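Local coordinates for protein methyltransferase (Pyrococcus horikoshii, PDB 1IXK) that probably transfers a methyl group from S-adenosyl-L-methionine to cytosine in RNA, most likely tRNA, as a member of the RsmB/NOP family of methyltransferases, at residues Ala21-Gln26 / Glu250-Glu255; Pro277-Pro282 / Ala294-Pro299; Lys61-Lys66 / Thr92-Thr97. All coordinates share one frame; numbering follows the deposited sequence.

Contact 1. Residues Ala21-Gln26 / Glu250-Glu255; sequences ADRYFQ and EPEENE
R23 of helix 18-28 turns the edge of its guanidinium to the carboxylates of E250 and E252, which share its NH2, and this is the dense part of the contact. The grip on E252 is end-on and two-pronged: NH1 of R23 reaches OE2 of E252 at 2.9 Å while NH2 bonds OE1 of the same carboxylate. That NH2 also serves E250, its second N-H running almost straight (170°) to the anti side of OE1 of E250 over 2.7 Å. A bend at chi3 (59°) turns the arginine tip toward both acids. Y24 takes the other oxygen: its OH donates to the syn lone pair of OE2 of E250 at 2.6 Å, an atom that S200 also bonds. Against this buried charge cluster stand the exposed Q26 and the partly exposed D22, which do not touch 250-255. Replacing R23 by alanine is likely to leave two buried carboxylates without their shared counter-charge, E250 keeping its Y24 bond but E252 losing its two-pronged partner. One buried cation divided between two anions, with a phenol hydroxyl added, implies a polar, directional join between the N-terminal helices and the loop following the predicted nucleophile C247.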
ATOM      1  N   ALA A  21      14.745 -14.116  13.214  1.00 21.36           N
ATOM      2  CA  ALA A  21      14.740 -13.571  14.566  1.00 20.51           C
ATOM      3  C   ALA A  21      15.985 -12.704  14.752  1.00 20.40           C
ATOM      4  O   ALA A  21      15.910 -11.607  15.303  1.00 20.05           O
ATOM      5  CB  ALA A  21      14.722 -14.699  15.594  1.00 20.73           C
ATOM      6  N   ASP A  22      17.132 -13.202  14.292  1.00 19.58           N
ATOM      7  CA  ASP A  22      18.379 -12.452  14.410  1.00 19.97           C
ATOM      8  C   ASP A  22      18.321 -11.198  13.544  1.00 17.74           C
ATOM      9  O   ASP A  22      18.801 -10.142  13.944  1.00 17.30           O
ATOM     10  CB  ASP A  22      19.579 -13.314  14.002  1.00 22.57           C
ATOM     11  CG  ASP A  22      19.943 -14.358  15.056  1.00 26.47           C
ATOM     12  OD1 ASP A  22      19.707 -14.108  16.258  1.00 24.97           O
ATOM     13  OD2 ASP A  22      20.483 -15.420  14.685  1.00 27.13           O
ATOM     14  N   ARG A  23      17.733 -11.316  12.358  1.00 17.77           N
ATOM     15  CA  ARG A  23      17.608 -10.170  11.465  1.00 17.04           C
ATOM     16  C   ARG A  23      16.753  -9.071  12.101  1.00 17.68           C
ATOM     17  O   ARG A  23      17.153  -7.905  12.143  1.00 16.21           O
ATOM     18  CB  ARG A  23      16.991 -10.601  10.129  1.00 17.02           C
ATOM     19  CG  ARG A  23      17.994 -11.178   9.130  1.00 17.10           C
ATOM     20  CD  ARG A  23      17.300 -11.897   7.973  1.00 17.16           C
ATOM     21  NE  ARG A  23      16.381 -11.052   7.209  1.00 17.66           N
ATOM     22  CZ  ARG A  23      16.736 -10.247   6.208  1.00 18.49           C
ATOM     23  NH1 ARG A  23      18.008 -10.165   5.834  1.00 15.45           N
ATOM     24  NH2 ARG A  23      15.814  -9.531   5.574  1.00 14.15           N
ATOM     25  N   TYR A  24      15.579  -9.438  12.608  1.00 16.68           N
ATOM     26  CA  TYR A  24      14.706  -8.443  13.216  1.00 18.77           C
ATOM     27  C   TYR A  24      15.337  -7.779  14.429  1.00 16.08           C
ATOM     28  O   TYR A  24      15.160  -6.583  14.634  1.00 15.58           O
ATOM     29  CB  TYR A  24      13.345  -9.056  13.575  1.00 21.91           C
ATOM     30  CG  TYR A  24      12.564  -9.500  12.353  1.00 25.86           C
ATOM     31  CD1 TYR A  24      12.764  -8.883  11.115  1.00 27.10           C
ATOM     32  CD2 TYR A  24      11.634 -10.534  12.426  1.00 28.38           C
ATOM     33  CE1 TYR A  24      12.063  -9.282   9.983  1.00 26.82           C
ATOM     34  CE2 TYR A  24      10.923 -10.943  11.296  1.00 29.64           C
ATOM     35  CZ  TYR A  24      11.144 -10.312  10.079  1.00 30.47           C
ATOM     36  OH  TYR A  24      10.449 -10.707   8.957  1.00 31.25           O
ATOM     37  N   PHE A  25      16.078  -8.538  15.231  1.00 16.98           N
ATOM     38  CA  PHE A  25      16.728  -7.952  16.399  1.00 18.68           C
ATOM     39  C   PHE A  25      17.843  -6.995  15.957  1.00 18.24           C
ATOM     40  O   PHE A  25      18.080  -5.975  16.596  1.00 18.48           O
ATOM     41  CB  PHE A  25      17.295  -9.045  17.312  1.00 22.12           C
ATOM     42  CG  PHE A  25      17.977  -8.510  18.541  1.00 26.90           C
ATOM     43  CD1 PHE A  25      19.345  -8.240  18.536  1.00 29.11           C
ATOM     44  CD2 PHE A  25      17.247  -8.241  19.694  1.00 28.35           C
ATOM     45  CE1 PHE A  25      19.973  -7.705  19.665  1.00 29.60           C
ATOM     46  CE2 PHE A  25      17.868  -7.705  20.826  1.00 29.68           C
ATOM     47  CZ  PHE A  25      19.233  -7.438  20.810  1.00 29.10           C
ATOM     48  N   GLN A  26      18.519  -7.318  14.858  1.00 19.24           N
ATOM     49  CA  GLN A  26      19.582  -6.452  14.350  1.00 20.58           C
ATOM     50  C   GLN A  26      19.014  -5.151  13.787  1.00 20.82           C
ATOM     51  O   GLN A  26      19.681  -4.113  13.787  1.00 18.54           O
ATOM     52  CB  GLN A  26      20.372  -7.164  13.255  1.00 24.85           C
ATOM     53  CG  GLN A  26      21.049  -8.433  13.717  1.00 29.28           C
ATOM     54  CD  GLN A  26      21.861  -9.081  12.623  1.00 33.85           C
ATOM     55  OE1 GLN A  26      21.367  -9.303  11.518  1.00 36.60           O
ATOM     56  NE2 GLN A  26      23.116  -9.394  12.923  1.00 36.20           N
ATOM     57  N   GLU A 250      11.083  -6.424   5.348  1.00 15.00           N
ATOM     58  CA  GLU A 250      12.433  -6.672   4.833  1.00 15.76           C
ATOM     59  C   GLU A 250      13.067  -5.524   4.057  1.00 14.51           C
ATOM     60  O   GLU A 250      12.500  -5.026   3.081  1.00 13.80           O
ATOM     61  CB  GLU A 250      12.458  -7.918   3.927  1.00 17.43           C
ATOM     62  CG  GLU A 250      11.694  -9.139   4.430  1.00 18.29           C
ATOM     63  CD  GLU A 250      12.006  -9.498   5.868  1.00 20.00           C
ATOM     64  OE1 GLU A 250      13.182  -9.406   6.278  1.00 17.65           O
ATOM     65  OE2 GLU A 250      11.067  -9.882   6.591  1.00 20.98           O
ATOM     66  N   PRO A 251      14.266  -5.097   4.475  1.00 13.82           N
ATOM     67  CA  PRO A 251      14.943  -4.003   3.772  1.00 14.12           C
ATOM     68  C   PRO A 251      15.209  -4.368   2.310  1.00 13.56           C
ATOM     69  O   PRO A 251      15.218  -3.498   1.445  1.00 12.59           O
ATOM     70  CB  PRO A 251      16.236  -3.830   4.564  1.00 14.18           C
ATOM     71  CG  PRO A 251      15.835  -4.217   5.957  1.00 15.97           C
ATOM     72  CD  PRO A 251      14.979  -5.449   5.716  1.00 14.53           C
ATOM     73  N   GLU A 252      15.422  -5.657   2.035  1.00 13.23           N
ATOM     74  CA  GLU A 252      15.697  -6.099   0.669  1.00 13.32           C
ATOM     75  C   GLU A 252      14.568  -5.789  -0.311  1.00 13.65           C
ATOM     76  O   GLU A 252      14.814  -5.585  -1.500  1.00 12.20           O
ATOM     77  CB  GLU A 252      16.007  -7.608   0.626  1.00 15.70           C
ATOM     78  CG  GLU A 252      17.361  -8.003   1.226  1.00 12.02           C
ATOM     79  CD  GLU A 252      17.313  -8.238   2.722  1.00 19.05           C
ATOM     80  OE1 GLU A 252      16.297  -7.868   3.363  1.00 16.76           O
ATOM     81  OE2 GLU A 252      18.303  -8.792   3.262  1.00 15.76           O
ATOM     82  N   GLU A 253      13.332  -5.767   0.183  1.00 12.62           N
ATOM     83  CA  GLU A 253      12.181  -5.484  -0.668  1.00 13.50           C
ATOM     84  C   GLU A 253      11.780  -4.017  -0.584  1.00 12.68           C
ATOM     85  O   GLU A 253      10.915  -3.560  -1.337  1.00 11.89           O
ATOM     86  CB  GLU A 253      10.974  -6.333  -0.240  1.00 16.51           C
ATOM     87  CG  GLU A 253      11.189  -7.832  -0.267  1.00 20.32           C
ATOM     88  CD  GLU A 253      10.008  -8.580   0.329  1.00 23.07           C
ATOM     89  OE1 GLU A 253       8.929  -8.601  -0.298  1.00 23.59           O
ATOM     90  OE2 GLU A 253      10.160  -9.132   1.437  1.00 24.71           O
ATOM     91  N   ASN A 254      12.406  -3.284   0.334  1.00 12.77           N
ATOM     92  CA  ASN A 254      12.079  -1.877   0.541  1.00 10.30           C
ATOM     93  C   ASN A 254      13.232  -0.907   0.264  1.00 10.01           C
ATOM     94  O   ASN A 254      13.454  -0.492  -0.882  1.00  9.95           O
ATOM     95  CB  ASN A 254      11.578  -1.670   1.978  1.00 12.19           C
ATOM     96  CG  ASN A 254      10.307  -2.455   2.279  1.00 14.83           C
ATOM     97  OD1 ASN A 254       9.502  -2.716   1.386  1.00 15.33           O
ATOM     98  ND2 ASN A 254      10.111  -2.807   3.544  1.00 16.29           N
ATOM     99  N   GLU A 255      13.951  -0.541   1.320  1.00  8.74           N
ATOM    100  CA  GLU A 255      15.079   0.385   1.212  1.00  9.93           C
ATOM    101  C   GLU A 255      16.112  -0.000   0.153  1.00 11.34           C
ATOM    102  O   GLU A 255      16.625   0.862  -0.563  1.00  9.71           O
ATOM    103  CB  GLU A 255      15.778   0.524   2.568  1.00  9.48           C
ATOM    104  CG  GLU A 255      14.972   1.304   3.611  1.00 14.14           C
ATOM    105  CD  GLU A 255      13.998   0.451   4.411  1.00 14.50           C
ATOM    106  OE1 GLU A 255      13.850  -0.753   4.115  1.00 13.49           O
ATOM    107  OE2 GLU A 255      13.376   0.999   5.345  1.00 13.78           O
TER

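Contact 2. Residues Pro277-Pro282 / Ala294-Pro299; sequences PALTNP and ARRLYP
P277 meets R295 where the two segments pair as short antiparallel strands, a non-hydrogen-bonded pair with CA atoms 4.9 Å apart. Its ring end lies against the guanidinium of R295, and the backbone N of P277 sits 3.4 Å above that plane, toward the rim. The arginine gets there by folding back at chi2 and chi3 (-57° and -67°), and its NH2 is held by the carbonyl of G275. The carbonyl O of P277 accepts from a water at 2.6 Å, and this water also bonds OH of Y298 at 2.9 Å, lying at the ring edge and in its plane.

At A278 the backbone N donates to O of A294 over 3.0 Å. The methyl groups of these two alanines press together, CB to CB, at 3.5 Å.

L279 comes next and crosses the R296 side chain at about a right angle. Its CD1 rests over one face of the guanidinium, 3.9 Å from CZ of R296, while CD2 approaches OH of Y298 at 4.1 Å. R296 runs extended from CG to NE, which carries its charged end past the leucine to E255 and the carbonyl of L249. The flat group is therefore gripped at its nitrogens and covered by a methyl. The hydroxyl of Y298 is likewise tied to W28.

Beyond L279 the first segment leaves its partner, with P282 packing on L27 and F256. As a whole the pair forms an outlying part of the mixed sheet: strand 295-297 lies between 276-277 and 307-314, F308 backs A278, A294 and R296, and helix 18-28 covers L279 and R296.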
ATOM      1  N   PRO A 277      10.541   7.232   9.793  1.00 18.47           N
ATOM      2  CA  PRO A 277      11.519   7.329   8.707  1.00 18.68           C
ATOM      3  C   PRO A 277      11.960   5.939   8.276  1.00 16.84           C
ATOM      4  O   PRO A 277      12.064   5.040   9.111  1.00 18.56           O
ATOM      5  CB  PRO A 277      12.670   8.109   9.344  1.00 18.99           C
ATOM      6  CG  PRO A 277      12.006   8.878  10.449  1.00 20.76           C
ATOM      7  CD  PRO A 277      11.043   7.889  11.014  1.00 20.04           C
ATOM      8  N   ALA A 278      12.213   5.758   6.983  1.00 13.32           N
ATOM      9  CA  ALA A 278      12.672   4.470   6.485  1.00 13.47           C
ATOM     10  C   ALA A 278      14.061   4.249   7.076  1.00 14.24           C
ATOM     11  O   ALA A 278      14.674   5.185   7.590  1.00 12.93           O
ATOM     12  CB  ALA A 278      12.738   4.474   4.955  1.00 13.79           C
ATOM     13  N   LEU A 279      14.555   3.019   7.001  1.00 12.66           N
ATOM     14  CA  LEU A 279      15.861   2.680   7.556  1.00 13.60           C
ATOM     15  C   LEU A 279      17.015   3.097   6.645  1.00 13.28           C
ATOM     16  O   LEU A 279      17.014   2.772   5.460  1.00 14.04           O
ATOM     17  CB  LEU A 279      15.920   1.171   7.811  1.00 13.68           C
ATOM     18  CG  LEU A 279      14.819   0.597   8.708  1.00 15.17           C
ATOM     19  CD1 LEU A 279      14.856  -0.929   8.661  1.00 15.81           C
ATOM     20  CD2 LEU A 279      14.997   1.097  10.129  1.00 16.85           C
ATOM     21  N   THR A 280      17.999   3.814   7.193  1.00 14.50           N
ATOM     22  CA  THR A 280      19.145   4.242   6.385  1.00 14.95           C
ATOM     23  C   THR A 280      20.435   3.510   6.744  1.00 15.31           C
ATOM     24  O   THR A 280      21.484   3.765   6.148  1.00 14.01           O
ATOM     25  CB  THR A 280      19.409   5.762   6.494  1.00 16.09           C
ATOM     26  OG1 THR A 280      19.692   6.102   7.852  1.00 17.94           O
ATOM     27  CG2 THR A 280      18.206   6.549   6.009  1.00 22.81           C
ATOM     28  N   ASN A 281      20.367   2.621   7.731  1.00 13.73           N
ATOM     29  CA  ASN A 281      21.537   1.839   8.125  1.00 16.30           C
ATOM     30  C   ASN A 281      21.111   0.414   8.482  1.00 14.26           C
ATOM     31  O   ASN A 281      21.520  -0.125   9.504  1.00 14.79           O
ATOM     32  CB  ASN A 281      22.241   2.472   9.332  1.00 17.84           C
ATOM     33  CG  ASN A 281      23.647   1.925   9.537  1.00 23.32           C
ATOM     34  OD1 ASN A 281      24.139   1.838  10.663  1.00 26.95           O
ATOM     35  ND2 ASN A 281      24.306   1.567   8.440  1.00 23.68           N
ATOM     36  N   PRO A 282      20.280  -0.216   7.639  1.00 13.39           N
ATOM     37  CA  PRO A 282      19.843  -1.584   7.940  1.00 15.03           C
ATOM     38  C   PRO A 282      21.006  -2.568   7.899  1.00 13.65           C
ATOM     39  O   PRO A 282      21.717  -2.647   6.906  1.00 13.39           O
ATOM     40  CB  PRO A 282      18.813  -1.861   6.852  1.00 13.64           C
ATOM     41  CG  PRO A 282      19.373  -1.095   5.680  1.00 13.93           C
ATOM     42  CD  PRO A 282      19.776   0.219   6.323  1.00 15.65           C
ATOM     43  N   ALA A 294      11.392   8.263   2.587  1.00 10.17           N
ATOM     44  CA  ALA A 294      10.520   7.089   2.536  1.00 10.33           C
ATOM     45  C   ALA A 294      10.007   6.840   3.953  1.00  9.79           C
ATOM     46  O   ALA A 294      10.643   7.255   4.922  1.00 10.15           O
ATOM     47  CB  ALA A 294      11.300   5.878   2.034  1.00 10.45           C
ATOM     48  N   ARG A 295       8.874   6.153   4.076  1.00 10.85           N
ATOM     49  CA  ARG A 295       8.271   5.905   5.383  1.00  9.38           C
ATOM     50  C   ARG A 295       7.929   4.446   5.637  1.00  8.70           C
ATOM     51  O   ARG A 295       7.801   3.653   4.712  1.00  8.00           O
ATOM     52  CB  ARG A 295       6.975   6.714   5.527  1.00 13.89           C
ATOM     53  CG  ARG A 295       7.039   8.127   4.972  1.00 14.89           C
ATOM     54  CD  ARG A 295       8.157   8.924   5.603  1.00 19.22           C
ATOM     55  NE  ARG A 295       7.929   9.193   7.017  1.00 18.97           N
ATOM     56  CZ  ARG A 295       8.810   9.800   7.806  1.00 20.10           C
ATOM     57  NH1 ARG A 295       9.974  10.193   7.315  1.00 19.40           N
ATOM     58  NH2 ARG A 295       8.531  10.015   9.084  1.00 19.84           N
ATOM     59  N   ARG A 296       7.775   4.114   6.911  1.00  8.97           N
ATOM     60  CA  ARG A 296       7.401   2.772   7.336  1.00 10.62           C
ATOM     61  C   ARG A 296       6.320   2.866   8.402  1.00 13.78           C
ATOM     62  O   ARG A 296       6.345   3.762   9.254  1.00 11.89           O
ATOM     63  CB  ARG A 296       8.596   2.032   7.942  1.00 13.07           C
ATOM     64  CG  ARG A 296       9.482   1.309   6.941  1.00 12.49           C
ATOM     65  CD  ARG A 296      10.651   0.652   7.667  1.00 17.42           C
ATOM     66  NE  ARG A 296      11.489  -0.146   6.779  1.00 14.68           N
ATOM     67  CZ  ARG A 296      11.534  -1.474   6.790  1.00 18.41           C
ATOM     68  NH1 ARG A 296      10.782  -2.157   7.645  1.00 16.93           N
ATOM     69  NH2 ARG A 296      12.345  -2.120   5.961  1.00 16.15           N
ATOM     70  N   LEU A 297       5.375   1.934   8.347  1.00 13.06           N
ATOM     71  CA  LEU A 297       4.311   1.854   9.336  1.00 14.67           C
ATOM     72  C   LEU A 297       4.587   0.546  10.063  1.00 16.95           C
ATOM     73  O   LEU A 297       4.905  -0.467   9.434  1.00 15.96           O
ATOM     74  CB  LEU A 297       2.932   1.803   8.673  1.00 14.56           C
ATOM     75  CG  LEU A 297       2.457   3.060   7.943  1.00 14.36           C
ATOM     76  CD1 LEU A 297       1.077   2.802   7.346  1.00 15.33           C
ATOM     77  CD2 LEU A 297       2.413   4.240   8.911  1.00 15.55           C
ATOM     78  N   TYR A 298       4.481   0.576  11.385  1.00 18.96           N
ATOM     79  CA  TYR A 298       4.739  -0.602  12.205  1.00 21.34           C
ATOM     80  C   TYR A 298       3.488  -1.028  12.960  1.00 22.58           C
ATOM     81  O   TYR A 298       2.747  -0.191  13.476  1.00 22.80           O
ATOM     82  CB  TYR A 298       5.861  -0.298  13.193  1.00 20.90           C
ATOM     83  CG  TYR A 298       7.213  -0.126  12.545  1.00 22.14           C
ATOM     84  CD1 TYR A 298       7.929  -1.231  12.080  1.00 22.00           C
ATOM     85  CD2 TYR A 298       7.786   1.141  12.404  1.00 20.95           C
ATOM     86  CE1 TYR A 298       9.178  -1.084  11.500  1.00 21.41           C
ATOM     87  CE2 TYR A 298       9.039   1.300  11.820  1.00 21.90           C
ATOM     88  CZ  TYR A 298       9.731   0.181  11.374  1.00 21.97           C
ATOM     89  OH  TYR A 298      10.982   0.320  10.821  1.00 19.25           O
ATOM     90  N   PRO A 299       3.247  -2.341  13.046  1.00 23.45           N
ATOM     91  CA  PRO A 299       2.070  -2.860  13.744  1.00 24.74           C
ATOM     92  C   PRO A 299       2.030  -2.552  15.236  1.00 23.49           C
ATOM     93  O   PRO A 299       0.968  -2.604  15.843  1.00 23.95           O
ATOM     94  CB  PRO A 299       2.132  -4.359  13.456  1.00 26.17           C
ATOM     95  CG  PRO A 299       3.601  -4.614  13.344  1.00 26.63           C
ATOM     96  CD  PRO A 299       4.074  -3.441  12.522  1.00 24.78           C
TER
HETATM   97  O   HOH W   1      11.976   2.999  10.745  1.00 31.65           O

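Contact 3. Residues Lys61-Lys66 / Thr92-Thr97; sequences KRLNKK and TPEFLT
OE2 of E94 lies at the edge of the R62 guanidinium, whose plane stands nearly perpendicular, at 84°, to that of the carboxylate. R62 presents its NE and NH2 side, and both nitrogens go to this one oxygen. NE of R62 bonds OE2 of E94 at 3.0 Å on the anti lone pair, and NH2 of R62 reaches it at 2.8 Å from above the carboxylate plane. Neither bond is straight, and OE2 lies slightly tilted from the guanidinium plane. The bend of R62 at chi3 (51°) swings this side of the group over to the acid.

K66 approaches the same carboxylate from the opposite direction. NZ of K66 arrives at OE1 of E94 at 2.9 Å, on the syn lone pair, with a weak second bond to OE2. NZ of K66 also comes close to CD of P93. The bend of E94 at chi2 (66°) turns its carboxylate toward the two bases.

On another side of E94, L63 slides past it in the opposite direction, its CD2 lying 3.8 Å from CG of E94, and continues on to F70 of strand 69-73. The short helix 93-96 that carries E94 is N-capped by T92, whose OG1 accepts from N of F95 at 3.2 Å, and OG1 of T97 closes the other end on the carbonyl of P93.

Chemically, a single buried acid answers two basic side chains four residues apart, R62 and K66. This would be expected to keep E94 ionised, and it joins helix 56-65 to the short helix 93-96 beside the four-stranded antiparallel sheet.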
ATOM      1  N   LYS A  61     -22.320  11.307   9.125  1.00 23.01           N
ATOM      2  CA  LYS A  61     -23.548  11.568   9.869  1.00 25.21           C
ATOM      3  C   LYS A  61     -24.507  10.389   9.738  1.00 24.20           C
ATOM      4  O   LYS A  61     -25.144   9.985  10.710  1.00 23.69           O
ATOM      5  CB  LYS A  61     -24.209  12.850   9.367  1.00 27.03           C
ATOM      6  CG  LYS A  61     -23.384  14.094   9.643  1.00 30.79           C
ATOM      7  CD  LYS A  61     -23.978  15.318   8.967  1.00 34.99           C
ATOM      8  CE  LYS A  61     -23.096  16.537   9.174  1.00 35.28           C
ATOM      9  NZ  LYS A  61     -23.577  17.691   8.368  1.00 39.06           N
ATOM     10  N   ARG A  62     -24.593   9.825   8.538  1.00 23.49           N
ATOM     11  CA  ARG A  62     -25.473   8.689   8.296  1.00 24.08           C
ATOM     12  C   ARG A  62     -25.087   7.456   9.107  1.00 24.06           C
ATOM     13  O   ARG A  62     -25.949   6.795   9.687  1.00 22.32           O
ATOM     14  CB  ARG A  62     -25.486   8.333   6.808  1.00 26.14           C
ATOM     15  CG  ARG A  62     -26.226   9.332   5.937  1.00 29.95           C
ATOM     16  CD  ARG A  62     -26.210   8.920   4.467  1.00 31.98           C
ATOM     17  NE  ARG A  62     -26.653   7.541   4.269  1.00 32.72           N
ATOM     18  CZ  ARG A  62     -27.037   7.042   3.096  1.00 33.44           C
ATOM     19  NH1 ARG A  62     -27.037   7.813   2.014  1.00 33.30           N
ATOM     20  NH2 ARG A  62     -27.419   5.774   3.003  1.00 31.34           N
ATOM     21  N   LEU A  63     -23.795   7.137   9.140  1.00 21.61           N
ATOM     22  CA  LEU A  63     -23.322   5.975   9.887  1.00 20.90           C
ATOM     23  C   LEU A  63     -23.431   6.166  11.396  1.00 21.68           C
ATOM     24  O   LEU A  63     -23.821   5.250  12.117  1.00 20.99           O
ATOM     25  CB  LEU A  63     -21.870   5.642   9.507  1.00 17.99           C
ATOM     26  CG  LEU A  63     -21.694   4.980   8.134  1.00 19.04           C
ATOM     27  CD1 LEU A  63     -20.245   4.518   7.952  1.00 17.46           C
ATOM     28  CD2 LEU A  63     -22.629   3.779   8.032  1.00 18.41           C
ATOM     29  N   ASN A  64     -23.075   7.355  11.871  1.00 23.58           N
ATOM     30  CA  ASN A  64     -23.146   7.653  13.295  1.00 25.91           C
ATOM     31  C   ASN A  64     -24.589   7.490  13.768  1.00 27.58           C
ATOM     32  O   ASN A  64     -24.844   6.962  14.848  1.00 26.86           O
ATOM     33  CB  ASN A  64     -22.683   9.089  13.564  1.00 26.58           C
ATOM     34  CG  ASN A  64     -21.170   9.220  13.660  1.00 28.33           C
ATOM     35  OD1 ASN A  64     -20.640  10.331  13.657  1.00 28.74           O
ATOM     36  ND2 ASN A  64     -20.470   8.092  13.758  1.00 26.97           N
ATOM     37  N   LYS A  65     -25.529   7.942  12.945  1.00 28.50           N
ATOM     38  CA  LYS A  65     -26.947   7.851  13.279  1.00 31.15           C
ATOM     39  C   LYS A  65     -27.387   6.399  13.476  1.00 31.11           C
ATOM     40  O   LYS A  65     -28.312   6.122  14.243  1.00 31.08           O
ATOM     41  CB  LYS A  65     -27.790   8.483  12.174  1.00 32.37           C
ATOM     42  CG  LYS A  65     -29.259   8.629  12.530  1.00 36.54           C
ATOM     43  CD  LYS A  65     -30.157   8.278  11.352  1.00 39.66           C
ATOM     44  CE  LYS A  65     -30.065   6.792  11.016  1.00 40.46           C
ATOM     45  NZ  LYS A  65     -30.962   6.409   9.888  1.00 42.03           N
ATOM     46  N   LYS A  66     -26.719   5.477  12.787  1.00 28.94           N
ATOM     47  CA  LYS A  66     -27.056   4.061  12.883  1.00 27.06           C
ATOM     48  C   LYS A  66     -26.355   3.329  14.025  1.00 25.20           C
ATOM     49  O   LYS A  66     -26.585   2.139  14.236  1.00 24.59           O
ATOM     50  CB  LYS A  66     -26.753   3.357  11.560  1.00 26.82           C
ATOM     51  CG  LYS A  66     -27.528   3.916  10.381  1.00 29.18           C
ATOM     52  CD  LYS A  66     -27.358   3.048   9.147  1.00 29.12           C
ATOM     53  CE  LYS A  66     -28.167   3.597   7.986  1.00 30.91           C
ATOM     54  NZ  LYS A  66     -28.244   2.621   6.875  1.00 30.36           N
ATOM     55  N   THR A  92     -24.898  -2.749   5.731  1.00 27.56           N
ATOM     56  CA  THR A  92     -25.522  -1.431   5.636  1.00 26.63           C
ATOM     57  C   THR A  92     -25.804  -1.032   4.193  1.00 27.30           C
ATOM     58  O   THR A  92     -25.128  -1.488   3.271  1.00 26.24           O
ATOM     59  CB  THR A  92     -24.620  -0.341   6.228  1.00 25.85           C
ATOM     60  OG1 THR A  92     -23.406  -0.269   5.469  1.00 25.38           O
ATOM     61  CG2 THR A  92     -24.287  -0.648   7.678  1.00 26.16           C
ATOM     62  N   PRO A  93     -26.817  -0.174   3.982  1.00 27.09           N
ATOM     63  CA  PRO A  93     -27.163   0.281   2.634  1.00 27.29           C
ATOM     64  C   PRO A  93     -25.983   1.079   2.076  1.00 26.26           C
ATOM     65  O   PRO A  93     -25.735   1.084   0.871  1.00 26.76           O
ATOM     66  CB  PRO A  93     -28.389   1.162   2.871  1.00 27.37           C
ATOM     67  CG  PRO A  93     -29.008   0.563   4.091  1.00 28.24           C
ATOM     68  CD  PRO A  93     -27.809   0.299   4.963  1.00 28.88           C
ATOM     69  N   GLU A  94     -25.266   1.753   2.974  1.00 25.90           N
ATOM     70  CA  GLU A  94     -24.101   2.553   2.606  1.00 25.26           C
ATOM     71  C   GLU A  94     -23.103   1.692   1.833  1.00 25.36           C
ATOM     72  O   GLU A  94     -22.618   2.081   0.773  1.00 24.62           O
ATOM     73  CB  GLU A  94     -23.407   3.107   3.856  1.00 26.19           C
ATOM     74  CG  GLU A  94     -24.113   4.264   4.563  1.00 27.84           C
ATOM     75  CD  GLU A  94     -25.448   3.879   5.173  1.00 29.39           C
ATOM     76  OE1 GLU A  94     -25.630   2.694   5.522  1.00 28.65           O
ATOM     77  OE2 GLU A  94     -26.311   4.770   5.321  1.00 29.79           O
ATOM     78  N   PHE A  95     -22.800   0.519   2.376  1.00 23.94           N
ATOM     79  CA  PHE A  95     -21.861  -0.390   1.736  1.00 25.59           C
ATOM     80  C   PHE A  95     -22.436  -1.044   0.483  1.00 25.88           C
ATOM     81  O   PHE A  95     -21.758  -1.157  -0.537  1.00 25.20           O
ATOM     82  CB  PHE A  95     -21.422  -1.477   2.725  1.00 26.50           C
ATOM     83  CG  PHE A  95     -20.569  -2.547   2.104  1.00 28.09           C
ATOM     84  CD1 PHE A  95     -21.147  -3.699   1.573  1.00 27.98           C
ATOM     85  CD2 PHE A  95     -19.192  -2.384   2.007  1.00 28.68           C
ATOM     86  CE1 PHE A  95     -20.365  -4.667   0.953  1.00 28.46           C
ATOM     87  CE2 PHE A  95     -18.399  -3.349   1.387  1.00 29.40           C
ATOM     88  CZ  PHE A  95     -18.988  -4.493   0.858  1.00 29.31           C
ATOM     89  N   LEU A  96     -23.692  -1.471   0.563  1.00 25.80           N
ATOM     90  CA  LEU A  96     -24.342  -2.135  -0.557  1.00 26.12           C
ATOM     91  C   LEU A  96     -24.604  -1.226  -1.760  1.00 25.90           C
ATOM     92  O   LEU A  96     -24.725  -1.706  -2.886  1.00 25.61           O
ATOM     93  CB  LEU A  96     -25.651  -2.782  -0.086  1.00 27.68           C
ATOM     94  CG  LEU A  96     -25.499  -3.903   0.952  1.00 29.65           C
ATOM     95  CD1 LEU A  96     -26.867  -4.338   1.457  1.00 28.98           C
ATOM     96  CD2 LEU A  96     -24.762  -5.080   0.330  1.00 30.51           C
ATOM     97  N   THR A  97     -24.689   0.080  -1.534  1.00 25.51           N
ATOM     98  CA  THR A  97     -24.934   1.002  -2.638  1.00 25.22           C
ATOM     99  C   THR A  97     -23.663   1.736  -3.073  1.00 25.50           C
ATOM    100  O   THR A  97     -23.722   2.717  -3.814  1.00 23.64           O
ATOM    101  CB  THR A  97     -26.036   2.034  -2.284  1.00 26.53           C
ATOM    102  OG1 THR A  97     -25.641   2.805  -1.143  1.00 25.96           O
ATOM    103  CG2 THR A  97     -27.349   1.318  -1.974  1.00 28.30           C
TER

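How the contacts relate
Contacts 1 and 2 are neighbours, their centres 10 Å apart, whereas contact 3 lies on the opposite side of the chain's centre, about 42 Å from contact 1 and 36 Å from contact 2 (centre to centre). E255 joins the first two: its OE2 forms a salt bridge with R296 NE at 2.6 Å, and helix 18-28, which supplies one half of contact 1, also packs on L279 and R296 through L27 and W28. Along the chain, contact 3 falls between the two halves of contact 1, and contact 2 follows. Contact 1 brings N-terminal residues onto the Rossmann-like methyltransferase domain, contact 2 lies at one end of its mixed sheet, and contact 3 stays beside the four-stranded antiparallel sheet.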